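Local coordinates for galactose mutarotase-like protein (Clostridium acetobutylicum, PDB 3OS7) that probably binds carbohydrate and may interconvert the anomers of aldose sugars, having a galactose mutarotase-like fold, at residues K5-K10 / D125-L130; P34-N39 / D64-P69; K209-D214 / G221-P226. One frame throughout, in Å; residues are numbered along the deposited sequence. Where two conformers were deposited one is given.

Interaction 1. Residues K5-K10 / D125-L130; sequences KDLWIK and DQDKAL
Leu7 reaches across to the turn at 125-128 that joins strands 118-125 and 128-137, and both of its methyl groups lie mainly against backbone. Leu7 CD1 sits 3.6 Å from Lys128 O and also reaches the Ala129 methyl, 4.2 Å from Ala129 CB; Leu7 CD2 faces the turn at Gln126, tentatively, since that residue was modelled in two conformers. Two residues on, Ile9 repeats the approach. Ile9 CG1 comes within 4.1 Å of Ala129 CB, and Ile9 CD1 ends 3.6 Å from Leu130 O. Ala129 thus offers its methyl to Leu7 and Ile9 together. No hydrogen bond crosses the contact, in keeping with strand axes 7.5 Å apart and inclined at 28°: the strands are layered through side chains, not paired edge to edge. In Leu7 the CG is anti to the backbone N (chi1 177°), which carries the isobutyl group over the turn. That turn is closed on itself by paired backbone bonds, Lys128 N to Asp125 O at 3.0 Å and Asp125 N to Lys128 O. Outward from here, strand 8-14, paired to 18-25, lies against the hairpin of 118-125 and 128-137, with Ile9 also touching Lys122 and Ile124 of strand 118-125.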
ATOM      1  N   LYS A   5     -28.059   9.697  -7.073  1.00 38.67           N
ATOM      2  CA  LYS A   5     -27.461   9.597  -8.412  1.00 37.15           C
ATOM      3  C   LYS A   5     -25.959   9.253  -8.411  1.00 35.01           C
ATOM      4  O   LYS A   5     -25.428   8.770  -9.407  1.00 34.93           O
ATOM      5  CB  LYS A   5     -27.665  10.897  -9.183  1.00 39.22           C
ATOM      6  N   ASP A   6     -25.292   9.486  -7.279  1.00 30.64           N
ATOM      7  CA  ASP A   6     -23.839   9.324  -7.171  1.00 28.77           C
ATOM      8  C   ASP A   6     -23.459   7.998  -6.495  1.00 24.49           C
ATOM      9  O   ASP A   6     -22.317   7.823  -6.056  1.00 20.14           O
ATOM     10  CB  ASP A   6     -23.251  10.511  -6.409  1.00 29.28           C
ATOM     11  CG  ASP A   6     -23.760  10.597  -4.985  1.00 35.68           C
ATOM     12  OD1 ASP A   6     -24.713   9.849  -4.629  1.00 41.58           O
ATOM     13  OD2 ASP A   6     -23.214  11.426  -4.220  1.00 39.85           O
ATOM     14  N   LEU A   7     -24.415   7.064  -6.430  1.00 21.78           N
ATOM     15  CA  LEU A   7     -24.154   5.727  -5.951  1.00 18.63           C
ATOM     16  C   LEU A   7     -24.311   4.710  -7.067  1.00 18.89           C
ATOM     17  O   LEU A   7     -25.412   4.499  -7.550  1.00 19.29           O
ATOM     18  CB  LEU A   7     -25.093   5.392  -4.784  1.00 18.75           C
ATOM     19  CG  LEU A   7     -24.997   3.988  -4.192  1.00 21.05           C
ATOM     20  CD1 LEU A   7     -23.643   3.798  -3.430  1.00 20.68           C
ATOM     21  CD2 LEU A   7     -26.198   3.779  -3.265  1.00 22.30           C
ATOM     22  N   TRP A   8     -23.213   4.058  -7.460  1.00 18.08           N
ATOM     23  CA  TRP A   8     -23.251   3.093  -8.561  1.00 17.91           C
ATOM     24  C   TRP A   8     -21.977   2.276  -8.664  1.00 17.70           C
ATOM     25  O   TRP A   8     -20.931   2.628  -8.077  1.00 17.19           O
ATOM     26  CB  TRP A   8     -23.569   3.778  -9.908  1.00 16.26           C
ATOM     27  CG  TRP A   8     -22.761   4.999 -10.201  1.00 18.23           C
ATOM     28  CD1 TRP A   8     -23.121   6.291  -9.964  1.00 16.28           C
ATOM     29  CD2 TRP A   8     -21.444   5.044 -10.763  1.00 17.49           C
ATOM     30  NE1 TRP A   8     -22.113   7.142 -10.365  1.00 20.72           N
ATOM     31  CE2 TRP A   8     -21.073   6.404 -10.851  1.00 19.59           C
ATOM     32  CE3 TRP A   8     -20.549   4.063 -11.229  1.00 17.98           C
ATOM     33  CZ2 TRP A   8     -19.855   6.813 -11.380  1.00 21.11           C
ATOM     34  CZ3 TRP A   8     -19.339   4.472 -11.742  1.00 17.68           C
ATOM     35  CH2 TRP A   8     -18.990   5.840 -11.783  1.00 19.96           C
ATOM     36  N   ILE A   9     -22.083   1.176  -9.394  1.00 14.81           N
ATOM     37  CA  ILE A   9     -20.947   0.306  -9.709  1.00 15.68           C
ATOM     38  C   ILE A   9     -21.086  -0.066 -11.167  1.00 15.52           C
ATOM     39  O   ILE A   9     -22.110  -0.583 -11.577  1.00 18.80           O
ATOM     40  CB  ILE A   9     -20.924  -0.988  -8.883  1.00 16.12           C
ATOM     41  CG1 ILE A   9     -20.871  -0.666  -7.371  1.00 18.71           C
ATOM     42  CG2 ILE A   9     -19.757  -1.895  -9.332  1.00 14.83           C
ATOM     43  CD1 ILE A   9     -20.919  -1.914  -6.475  1.00 17.57           C
ATOM     44  N   LYS A  10     -20.022   0.141 -11.934  1.00 15.31           N
ATOM     45  CA  LYS A  10     -20.014  -0.113 -13.388  1.00 15.15           C
ATOM     46  C   LYS A  10     -18.823  -0.984 -13.746  1.00 15.94           C
ATOM     47  O   LYS A  10     -17.692  -0.654 -13.411  1.00 16.90           O
ATOM     48  CB  LYS A  10     -19.973   1.200 -14.157  1.00 17.58           C
ATOM     49  CG  LYS A  10     -19.939   1.057 -15.676  1.00 20.18           C
ATOM     50  CD  LYS A  10     -20.001   2.417 -16.353  1.00 23.14           C
ATOM     51  CE  LYS A  10     -20.096   2.288 -17.854  1.00 26.71           C
ATOM     52  NZ  LYS A  10     -20.238   3.630 -18.506  1.00 29.30           N
ATOM     53  N   ASP A 125     -25.367  -0.813  -1.141  1.00 28.56           N
ATOM     54  CA  ASP A 125     -26.180  -1.036   0.059  1.00 33.37           C
ATOM     55  C   ASP A 125     -26.052   0.127   0.990  1.00 34.81           C
ATOM     56  O   ASP A 125     -24.935   0.565   1.296  1.00 34.25           O
ATOM     57  CB  ASP A 125     -25.739  -2.302   0.798  1.00 36.09           C
ATOM     58  CG  ASP A 125     -26.665  -2.652   1.975  1.00 50.44           C
ATOM     59  OD1 ASP A 125     -27.923  -2.634   1.793  1.00 51.39           O
ATOM     60  OD2 ASP A 125     -26.116  -2.942   3.074  1.00 54.93           O
ATOM     61  N   GLN A 126     -27.215   0.522   1.508  0.50 35.92           N
ATOM     62  CA  GLN A 126     -27.432   1.819   2.105  0.50 37.12           C
ATOM     63  C   GLN A 126     -26.921   2.797   1.069  0.50 35.06           C
ATOM     64  O   GLN A 126     -27.375   2.752  -0.081  0.50 36.31           O
ATOM     65  CB  GLN A 126     -26.746   1.932   3.477  0.50 36.81           C
ATOM     66  CG  GLN A 126     -26.925   0.661   4.330  0.50 41.84           C
ATOM     67  CD  GLN A 126     -27.481   0.924   5.729  0.50 43.09           C
ATOM     68  OE1 GLN A 126     -27.170   0.194   6.674  0.50 42.49           O
ATOM     69  NE2 GLN A 126     -28.316   1.954   5.862  0.50 44.92           N
ATOM     70  N   ASP A 127     -25.977   3.647   1.455  0.50 31.66           N
ATOM     71  CA  ASP A 127     -25.360   4.565   0.517  0.50 29.52           C
ATOM     72  C   ASP A 127     -23.859   4.281   0.370  0.50 23.79           C
ATOM     73  O   ASP A 127     -23.074   5.201   0.245  0.50 23.99           O
ATOM     74  CB  ASP A 127     -25.598   6.016   0.945  0.50 30.76           C
ATOM     75  CG  ASP A 127     -27.093   6.399   0.944  0.50 38.33           C
ATOM     76  OD1 ASP A 127     -27.925   5.603   0.443  0.50 45.64           O
ATOM     77  OD2 ASP A 127     -27.430   7.496   1.447  0.50 44.26           O
ATOM     78  N   LYS A 128     -23.489   3.001   0.367  1.00 19.72           N
ATOM     79  CA  LYS A 128     -22.097   2.565   0.169  1.00 19.75           C
ATOM     80  C   LYS A 128     -21.955   1.674  -1.079  1.00 18.90           C
ATOM     81  O   LYS A 128     -22.879   0.939  -1.410  1.00 18.89           O
ATOM     82  CB  LYS A 128     -21.639   1.737   1.350  1.00 20.79           C
ATOM     83  CG  LYS A 128     -21.748   2.478   2.697  1.00 29.17           C
ATOM     84  CD  LYS A 128     -21.515   1.546   3.890  1.00 43.39           C
ATOM     85  CE  LYS A 128     -21.929   2.223   5.202  1.00 49.22           C
ATOM     86  NZ  LYS A 128     -21.165   3.492   5.434  1.00 52.95           N
ATOM     87  N   ALA A 129     -20.773   1.694  -1.699  1.00 15.92           N
ATOM     88  CA  ALA A 129     -20.470   0.815  -2.816  1.00 17.28           C
ATOM     89  C   ALA A 129     -19.342  -0.087  -2.385  1.00 18.15           C
ATOM     90  O   ALA A 129     -18.293   0.390  -1.954  1.00 19.32           O
ATOM     91  CB  ALA A 129     -20.112   1.609  -4.089  1.00 15.25           C
ATOM     92  N   LEU A 130     -19.579  -1.392  -2.491  1.00 16.68           N
ATOM     93  CA  LEU A 130     -18.637  -2.419  -2.088  1.00 16.32           C
ATOM     94  C   LEU A 130     -18.159  -3.235  -3.293  1.00 16.95           C
ATOM     95  O   LEU A 130     -18.970  -3.762  -4.072  1.00 14.70           O
ATOM     96  CB  LEU A 130     -19.280  -3.350  -1.047  1.00 15.61           C
ATOM     97  CG  LEU A 130     -18.462  -4.542  -0.549  1.00 20.61           C
ATOM     98  CD1 LEU A 130     -17.322  -4.063   0.294  1.00 26.56           C
ATOM     99  CD2 LEU A 130     -19.294  -5.520   0.255  1.00 25.02           C
TER

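Interaction 2. Residues P34-N39 / D64-P69; sequences PDVGGN and DFKNRP
Val36 fills the angle between the last turn of helix 62-67 and the proline that follows it, touching Phe65, Lys66 and Pro69. Val36 CB is 3.6 Å from Phe65 CE2, the isopropyl group meeting the ring obliquely. Both methyls touch the ring as well. Val36 CG1, anti to the backbone N (chi1 -173°), goes on to Pro69 and reaches 3.7 Å from Pro69 CB, and Val36 CG2 goes on to the start of the Lys66 chain, 4.1 Å from Lys66 CB. Gly37 and Gly38 both have positive phi and turn the chain back, with Asn39 N bonded to Val36 O at 3.2 Å. Gly38 and Asn39 together face Ile33 in a G1 beta bulge, which opens strand 39-45. Asn39 directs its amide at the helix side, ND2 lying 4.2 Å from Phe65 CZ with the amide and ring planes 53° apart. The amide is held by the chain beyond Pro69: ND2 bonds Tyr72 O and OD1 accepts from Leu74 N. With no hydrogen bond between 34-39 and 64-69, direct adhesion here is chiefly apolar, and the buried amide has its polar needs met by the neighbouring loop, which fixes its rotation beside the phenyl ring.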
ATOM      1  N   PRO A  34      -8.827  -5.384 -11.838  1.00 15.51           N
ATOM      2  CA  PRO A  34      -8.608  -6.754 -11.366  1.00 16.94           C
ATOM      3  C   PRO A  34      -7.437  -7.484 -12.028  1.00 17.73           C
ATOM      4  O   PRO A  34      -6.650  -8.128 -11.320  1.00 15.63           O
ATOM      5  CB  PRO A  34      -9.948  -7.441 -11.640  1.00 20.84           C
ATOM      6  CG  PRO A  34     -10.941  -6.328 -11.606  1.00 19.49           C
ATOM      7  CD  PRO A  34     -10.231  -5.145 -12.202  1.00 18.19           C
ATOM      8  N   ASP A  35      -7.278  -7.325 -13.342  1.00 16.89           N
ATOM      9  CA  ASP A  35      -6.200  -7.988 -14.081  1.00 17.81           C
ATOM     10  C   ASP A  35      -4.770  -7.615 -13.679  1.00 16.74           C
ATOM     11  O   ASP A  35      -3.844  -8.366 -13.967  1.00 18.44           O
ATOM     12  CB  ASP A  35      -6.331  -7.709 -15.574  1.00 19.00           C
ATOM     13  CG  ASP A  35      -7.313  -8.657 -16.271  1.00 26.74           C
ATOM     14  OD1 ASP A  35      -7.704  -9.671 -15.666  1.00 22.83           O
ATOM     15  OD2 ASP A  35      -7.683  -8.381 -17.422  1.00 27.28           O
ATOM     16  N   VAL A  36      -4.587  -6.450 -13.049  1.00 17.05           N
ATOM     17  CA  VAL A  36      -3.284  -6.072 -12.536  1.00 15.16           C
ATOM     18  C   VAL A  36      -3.368  -5.777 -11.014  1.00 13.79           C
ATOM     19  O   VAL A  36      -3.553  -4.640 -10.578  1.00 14.05           O
ATOM     20  CB  VAL A  36      -2.660  -4.900 -13.322  1.00 17.04           C
ATOM     21  CG1 VAL A  36      -1.253  -4.652 -12.863  1.00 13.52           C
ATOM     22  CG2 VAL A  36      -2.679  -5.179 -14.874  1.00 15.83           C
ATOM     23  N   GLY A  37      -3.235  -6.824 -10.224  1.00 15.47           N
ATOM     24  CA  GLY A  37      -3.097  -6.676  -8.772  1.00 14.15           C
ATOM     25  C   GLY A  37      -4.328  -6.240  -8.031  1.00 14.52           C
ATOM     26  O   GLY A  37      -4.234  -5.885  -6.848  1.00 16.84           O
ATOM     27  N   GLY A  38      -5.493  -6.261  -8.678  1.00 13.47           N
ATOM     28  CA  GLY A  38      -6.685  -5.651  -8.066  1.00 15.62           C
ATOM     29  C   GLY A  38      -6.388  -4.232  -7.625  1.00 15.54           C
ATOM     30  O   GLY A  38      -6.868  -3.769  -6.584  1.00 15.53           O
ATOM     31  N   ASN A  39      -5.629  -3.514  -8.458  1.00 13.95           N
ATOM     32  CA  ASN A  39      -5.114  -2.204  -8.080  1.00 11.59           C
ATOM     33  C   ASN A  39      -6.203  -1.150  -8.270  1.00 13.38           C
ATOM     34  O   ASN A  39      -6.720  -0.980  -9.370  1.00 12.08           O
ATOM     35  CB  ASN A  39      -3.875  -1.901  -8.931  1.00 13.05           C
ATOM     36  CG  ASN A  39      -3.113  -0.666  -8.467  1.00 13.60           C
ATOM     37  OD1 ASN A  39      -3.713   0.324  -8.029  1.00 14.53           O
ATOM     38  ND2 ASN A  39      -1.774  -0.699  -8.630  1.00 12.80           N
ATOM     39  N   ASP A  64       3.114  -1.887 -20.012  1.00 20.66           N
ATOM     40  CA  ASP A  64       4.007  -1.050 -19.205  1.00 21.43           C
ATOM     41  C   ASP A  64       3.436  -0.824 -17.805  1.00 20.83           C
ATOM     42  O   ASP A  64       4.199  -0.743 -16.846  1.00 21.37           O
ATOM     43  CB  ASP A  64       4.275   0.292 -19.874  1.00 23.02           C
ATOM     44  CG  ASP A  64       5.049   0.149 -21.193  1.00 27.67           C
ATOM     45  OD1 ASP A  64       5.854  -0.789 -21.306  1.00 29.94           O
ATOM     46  OD2 ASP A  64       4.820   0.954 -22.119  1.00 36.94           O
ATOM     47  N   PHE A  65       2.108  -0.781 -17.696  1.00 20.14           N
ATOM     48  CA  PHE A  65       1.450  -0.774 -16.393  1.00 17.81           C
ATOM     49  C   PHE A  65       1.661  -2.114 -15.675  1.00 18.71           C
ATOM     50  O   PHE A  65       2.168  -2.155 -14.540  1.00 19.39           O
ATOM     51  CB  PHE A  65      -0.034  -0.454 -16.526  1.00 18.96           C
ATOM     52  CG  PHE A  65      -0.792  -0.515 -15.217  1.00 18.02           C
ATOM     53  CD1 PHE A  65      -0.350   0.198 -14.099  1.00 18.77           C
ATOM     54  CD2 PHE A  65      -1.926  -1.287 -15.098  1.00 19.13           C
ATOM     55  CE1 PHE A  65      -1.050   0.144 -12.893  1.00 18.09           C
ATOM     56  CE2 PHE A  65      -2.618  -1.355 -13.883  1.00 18.72           C
ATOM     57  CZ  PHE A  65      -2.183  -0.641 -12.788  1.00 18.20           C
ATOM     58  N   LYS A  66       1.356  -3.214 -16.351  1.00 18.38           N
ATOM     59  CA  LYS A  66       1.447  -4.544 -15.738  1.00 20.98           C
ATOM     60  C   LYS A  66       2.864  -4.878 -15.287  1.00 20.40           C
ATOM     61  O   LYS A  66       3.053  -5.573 -14.285  1.00 22.48           O
ATOM     62  CB  LYS A  66       0.941  -5.620 -16.690  1.00 22.43           C
ATOM     63  CG  LYS A  66       1.149  -7.064 -16.198  1.00 26.93           C
ATOM     64  CD  LYS A  66       0.484  -8.095 -17.109  1.00 37.68           C
ATOM     65  CE  LYS A  66       1.290  -8.356 -18.385  1.00 44.49           C
ATOM     66  NZ  LYS A  66       0.617  -9.336 -19.313  1.00 44.36           N
ATOM     67  N   ASN A  67       3.851  -4.381 -16.023  1.00 20.50           N
ATOM     68  CA  ASN A  67       5.250  -4.627 -15.681  1.00 22.34           C
ATOM     69  C   ASN A  67       5.785  -3.793 -14.521  1.00 21.75           C
ATOM     70  O   ASN A  67       6.763  -4.192 -13.887  1.00 22.53           O
ATOM     71  CB  ASN A  67       6.120  -4.406 -16.901  1.00 25.53           C
ATOM     72  CG  ASN A  67       6.050  -5.560 -17.860  1.00 29.42           C
ATOM     73  OD1 ASN A  67       5.739  -6.702 -17.468  1.00 27.50           O
ATOM     74  ND2 ASN A  67       6.343  -5.284 -19.117  1.00 30.70           N
ATOM     75  N   ARG A  68       5.139  -2.668 -14.230  1.00 19.79           N
ATOM     76  CA  ARG A  68       5.540  -1.800 -13.096  1.00 17.63           C
ATOM     77  C   ARG A  68       4.310  -1.115 -12.478  1.00 16.07           C
ATOM     78  O   ARG A  68       4.127   0.092 -12.553  1.00 17.80           O
ATOM     79  CB  ARG A  68       6.560  -0.772 -13.557  1.00 19.55           C
ATOM     80  CG  ARG A  68       7.363  -0.186 -12.420  1.00 20.94           C
ATOM     81  CD  ARG A  68       8.005   1.097 -12.853  1.00 24.95           C
ATOM     82  NE  ARG A  68       8.870   1.638 -11.807  1.00 24.48           N
ATOM     83  CZ  ARG A  68       9.439   2.829 -11.878  1.00 26.93           C
ATOM     84  NH1 ARG A  68       9.218   3.602 -12.924  1.00 28.90           N
ATOM     85  NH2 ARG A  68      10.188   3.262 -10.883  1.00 25.52           N
ATOM     86  N   PRO A  69       3.448  -1.906 -11.842  1.00 14.78           N
ATOM     87  CA  PRO A  69       2.213  -1.313 -11.311  1.00 15.40           C
ATOM     88  C   PRO A  69       2.431  -0.620  -9.974  1.00 14.54           C
ATOM     89  O   PRO A  69       1.574   0.175  -9.512  1.00 16.31           O
ATOM     90  CB  PRO A  69       1.298  -2.534 -11.166  1.00 15.40           C
ATOM     91  CG  PRO A  69       2.227  -3.633 -10.856  1.00 17.78           C
ATOM     92  CD  PRO A  69       3.437  -3.368 -11.725  1.00 15.68           C
TER

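Interaction 3. Residues K209-D214 / G221-P226; sequences KFWKQD and GESFAP
Residues 209-213 and 222-224 form a short antiparallel strand pair at the surface of the protein, in which the end of the long strand 201-213 is followed closely by its return partner. Phe210 and Phe224 make the hydrogen-bonded pair: Phe210 N donates to Phe224 O and Phe224 N to Phe210 O, both at 2.8 Å, the second in the carbonyl plane. A longer bond of 3.3 Å, Lys212 N to Glu222 O, continues the pairing. On the face carrying Trp211 and Ser223, a non-hydrogen-bonded pair, Ser223 CB stands 3.4 Å from the centroid of the Trp211 six-membered ring and only 3° off its normal, a CH-pi contact over the ring centre. Ser223 OG, at chi1 63°, is turned toward Lys209, whose NZ donates to it at 2.8 Å. The lysine reaches it through a bend at chi3 (-83°), and NZ also donates to a water. On the face of Phe210 and Phe224 the rings meet more loosely, while Lys212 CB comes to the edge of the Phe224 ring, 4.0 Å from CE2. Lys212 and Glu222 run side by side; their charges stay beyond salt-bridge range but share a water, and Glu222 OE1 is also bonded to Thr220 OG1. A further water joins Lys212 O, Gly221 N and Glu222 O beside the corner at Gly221. Trp211 is also held from outside the pair: its NE1 is hydrogen-bonded to Ser250 OG, and its ring meets Tyr285 edge-to-face. Strand 201-213 pairs along its other edge with 246-256, through backbone bonds of Lys209 with Ser250 and of Trp211 with Leu248, so that 201-213 lies between 246-256 and 222-224.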
ATOM      1  N   LYS A 209      10.274   5.402  15.384  1.00 14.32           N
ATOM      2  CA  LYS A 209      11.716   5.467  15.196  1.00 13.75           C
ATOM      3  C   LYS A 209      12.076   5.360  13.717  1.00 12.53           C
ATOM      4  O   LYS A 209      11.329   4.794  12.908  1.00 13.30           O
ATOM      5  CB  LYS A 209      12.432   4.343  15.989  1.00 14.99           C
ATOM      6  CG  LYS A 209      12.203   4.432  17.500  1.00 18.14           C
ATOM      7  CD  LYS A 209      13.119   3.535  18.264  1.00 28.30           C
ATOM      8  CE  LYS A 209      12.591   2.127  18.304  1.00 39.09           C
ATOM      9  NZ  LYS A 209      13.577   1.180  18.900  1.00 37.96           N
ATOM     10  N   PHE A 210      13.220   5.939  13.384  1.00 12.37           N
ATOM     11  CA  PHE A 210      13.871   5.755  12.098  1.00 11.51           C
ATOM     12  C   PHE A 210      14.765   4.502  12.141  1.00 11.88           C
ATOM     13  O   PHE A 210      15.468   4.279  13.132  1.00 14.80           O
ATOM     14  CB  PHE A 210      14.710   6.996  11.829  1.00 13.21           C
ATOM     15  CG  PHE A 210      15.562   6.902  10.603  1.00 14.90           C
ATOM     16  CD1 PHE A 210      14.985   6.929   9.362  1.00 14.15           C
ATOM     17  CD2 PHE A 210      16.948   6.781  10.705  1.00 20.03           C
ATOM     18  CE1 PHE A 210      15.739   6.862   8.225  1.00 13.84           C
ATOM     19  CE2 PHE A 210      17.730   6.701   9.556  1.00 22.52           C
ATOM     20  CZ  PHE A 210      17.106   6.746   8.298  1.00 17.15           C
ATOM     21  N   TRP A 211      14.787   3.733  11.050  1.00 12.95           N
ATOM     22  CA  TRP A 211      15.574   2.486  10.954  1.00 12.73           C
ATOM     23  C   TRP A 211      16.577   2.643   9.822  1.00 16.07           C
ATOM     24  O   TRP A 211      16.199   2.860   8.654  1.00 16.74           O
ATOM     25  CB  TRP A 211      14.650   1.288  10.734  1.00 12.92           C
ATOM     26  CG  TRP A 211      13.780   1.067  11.914  1.00 12.45           C
ATOM     27  CD1 TRP A 211      12.641   1.769  12.242  1.00 14.43           C
ATOM     28  CD2 TRP A 211      13.984   0.128  12.966  1.00 13.88           C
ATOM     29  NE1 TRP A 211      12.123   1.314  13.422  1.00 16.94           N
ATOM     30  CE2 TRP A 211      12.918   0.306  13.896  1.00 16.80           C
ATOM     31  CE3 TRP A 211      14.953  -0.859  13.222  1.00 13.28           C
ATOM     32  CZ2 TRP A 211      12.803  -0.445  15.043  1.00 16.68           C
ATOM     33  CZ3 TRP A 211      14.817  -1.643  14.389  1.00 18.50           C
ATOM     34  CH2 TRP A 211      13.754  -1.424  15.275  1.00 18.18           C
ATOM     35  N   LYS A 212      17.857   2.601  10.181  1.00 16.36           N
ATOM     36  CA  LYS A 212      18.922   2.757   9.218  1.00 15.42           C
ATOM     37  C   LYS A 212      18.939   1.586   8.244  1.00 15.37           C
ATOM     38  O   LYS A 212      18.741   0.432   8.635  1.00 13.44           O
ATOM     39  CB  LYS A 212      20.266   2.827   9.950  1.00 18.82           C
ATOM     40  CG  LYS A 212      21.496   3.162   9.088  1.00 26.51           C
ATOM     41  CD  LYS A 212      22.758   3.317   9.985  1.00 37.60           C
ATOM     42  CE  LYS A 212      24.064   3.358   9.161  1.00 42.30           C
ATOM     43  NZ  LYS A 212      25.237   3.870   9.934  1.00 43.16           N
ATOM     44  N   GLN A 213      19.219   1.902   6.993  1.00 14.34           N
ATOM     45  CA  GLN A 213      19.455   0.906   5.959  1.00 14.72           C
ATOM     46  C   GLN A 213      20.911   0.927   5.450  1.00 15.91           C
ATOM     47  O   GLN A 213      21.552   1.973   5.434  1.00 16.86           O
ATOM     48  CB  GLN A 213      18.485   1.133   4.799  1.00 15.60           C
ATOM     49  CG  GLN A 213      17.032   0.769   5.167  1.00 16.19           C
ATOM     50  CD  GLN A 213      16.048   1.220   4.135  1.00 17.66           C
ATOM     51  OE1 GLN A 213      15.510   2.314   4.234  1.00 18.33           O
ATOM     52  NE2 GLN A 213      15.838   0.388   3.092  1.00 14.46           N
ATOM     53  N   ASP A 214      21.404  -0.247   5.047  1.00 17.74           N
ATOM     54  CA  ASP A 214      22.755  -0.408   4.506  1.00 18.07           C
ATOM     55  C   ASP A 214      22.761  -0.147   2.998  1.00 19.48           C
ATOM     56  O   ASP A 214      21.762   0.291   2.431  1.00 16.23           O
ATOM     57  CB  ASP A 214      23.381  -1.780   4.901  1.00 19.04           C
ATOM     58  CG  ASP A 214      22.706  -3.009   4.247  1.00 26.04           C
ATOM     59  OD1 ASP A 214      21.916  -2.874   3.289  1.00 18.97           O
ATOM     60  OD2 ASP A 214      22.989  -4.149   4.717  1.00 27.81           O
ATOM     61  N   GLY A 221      19.346  -3.003  11.572  1.00 18.30           N
ATOM     62  CA  GLY A 221      18.812  -3.389  12.878  1.00 19.81           C
ATOM     63  C   GLY A 221      18.886  -2.286  13.919  1.00 19.73           C
ATOM     64  O   GLY A 221      18.313  -2.426  14.997  1.00 21.17           O
ATOM     65  N   GLU A 222      19.563  -1.190  13.585  1.00 17.94           N
ATOM     66  CA  GLU A 222      19.674  -0.041  14.459  1.00 19.03           C
ATOM     67  C   GLU A 222      18.493   0.875  14.220  1.00 18.30           C
ATOM     68  O   GLU A 222      18.107   1.115  13.078  1.00 16.95           O
ATOM     69  CB  GLU A 222      20.915   0.770  14.129  1.00 21.24           C
ATOM     70  CG  GLU A 222      22.245   0.078  14.269  1.00 28.47           C
ATOM     71  CD  GLU A 222      23.322   0.849  13.504  1.00 35.50           C
ATOM     72  OE1 GLU A 222      23.411   0.737  12.243  1.00 27.99           O
ATOM     73  OE2 GLU A 222      24.038   1.620  14.166  1.00 28.89           O
ATOM     74  N   SER A 223      17.933   1.390  15.302  1.00 16.50           N
ATOM     75  CA  SER A 223      16.839   2.342  15.245  1.00 15.98           C
ATOM     76  C   SER A 223      17.174   3.612  16.037  1.00 17.61           C
ATOM     77  O   SER A 223      17.979   3.589  16.964  1.00 18.94           O
ATOM     78  CB  SER A 223      15.583   1.712  15.803  1.00 18.46           C
ATOM     79  OG  SER A 223      15.765   1.389  17.176  1.00 17.76           O
ATOM     80  N   PHE A 224      16.587   4.722  15.632  1.00 15.39           N
ATOM     81  CA  PHE A 224      16.920   6.029  16.194  1.00 15.16           C
ATOM     82  C   PHE A 224      15.699   6.890  16.363  1.00 16.19           C
ATOM     83  O   PHE A 224      14.751   6.795  15.572  1.00 13.32           O
ATOM     84  CB  PHE A 224      17.888   6.772  15.282  1.00 17.29           C
ATOM     85  CG  PHE A 224      19.132   6.007  14.970  1.00 18.58           C
ATOM     86  CD1 PHE A 224      20.284   6.220  15.708  1.00 26.28           C
ATOM     87  CD2 PHE A 224      19.150   5.073  13.967  1.00 18.46           C
ATOM     88  CE1 PHE A 224      21.438   5.521  15.436  1.00 32.33           C
ATOM     89  CE2 PHE A 224      20.313   4.360  13.688  1.00 26.58           C
ATOM     90  CZ  PHE A 224      21.456   4.601  14.428  1.00 28.30           C
ATOM     91  N   ALA A 225      15.732   7.773  17.376  1.00 14.07           N
ATOM     92  CA  ALA A 225      14.741   8.817  17.499  1.00 17.87           C
ATOM     93  C   ALA A 225      14.827   9.692  16.223  1.00 15.07           C
ATOM     94  O   ALA A 225      15.915   9.906  15.711  1.00 17.31           O
ATOM     95  CB  ALA A 225      15.003   9.667  18.775  1.00 18.00           C
ATOM     96  N   PRO A 226      13.690  10.219  15.743  1.00 15.76           N
ATOM     97  CA  PRO A 226      13.713  11.116  14.582  1.00 17.28           C
ATOM     98  C   PRO A 226      14.685  12.262  14.804  1.00 18.64           C
ATOM     99  O   PRO A 226      14.754  12.784  15.913  1.00 18.14           O
ATOM    100  CB  PRO A 226      12.280  11.635  14.489  1.00 16.88           C
ATOM    101  CG  PRO A 226      11.445  10.509  15.144  1.00 19.44           C
ATOM    102  CD  PRO A 226      12.320  10.013  16.262  1.00 17.25           C
TER
HETATM  103  O   HOH W   1      15.925   3.032  19.503  1.00 40.99           O
HETATM  104  O   HOH W   2      17.730  -0.655  10.911  1.00 13.93           O
HETATM  105  O   HOH W   3      25.679   0.871  10.619  1.00 40.37           O

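How the interactions relate
Interactions 1 and 2 both involve the N-terminal antiparallel sheet: residues 5-10 enter one of its two outermost strands, 8-14, whereas the loop at 34-39 connects its strands 28-33 and 39-45. Their centres are 25 Å apart and their nearest atoms about 9 Å, so they do not touch, although the whole of interaction 2 falls in sequence between the two halves of interaction 1. Interaction 3 comes later in the chain and lies across the chain's centre from both, its centre 44 Å from that of interaction 1 and 32 Å from that of interaction 2. Tetraethylene glycol, probably from crystallisation, lies about 4 Å from the Trp211 side chain in interaction 3; it does not by itself locate a sugar site.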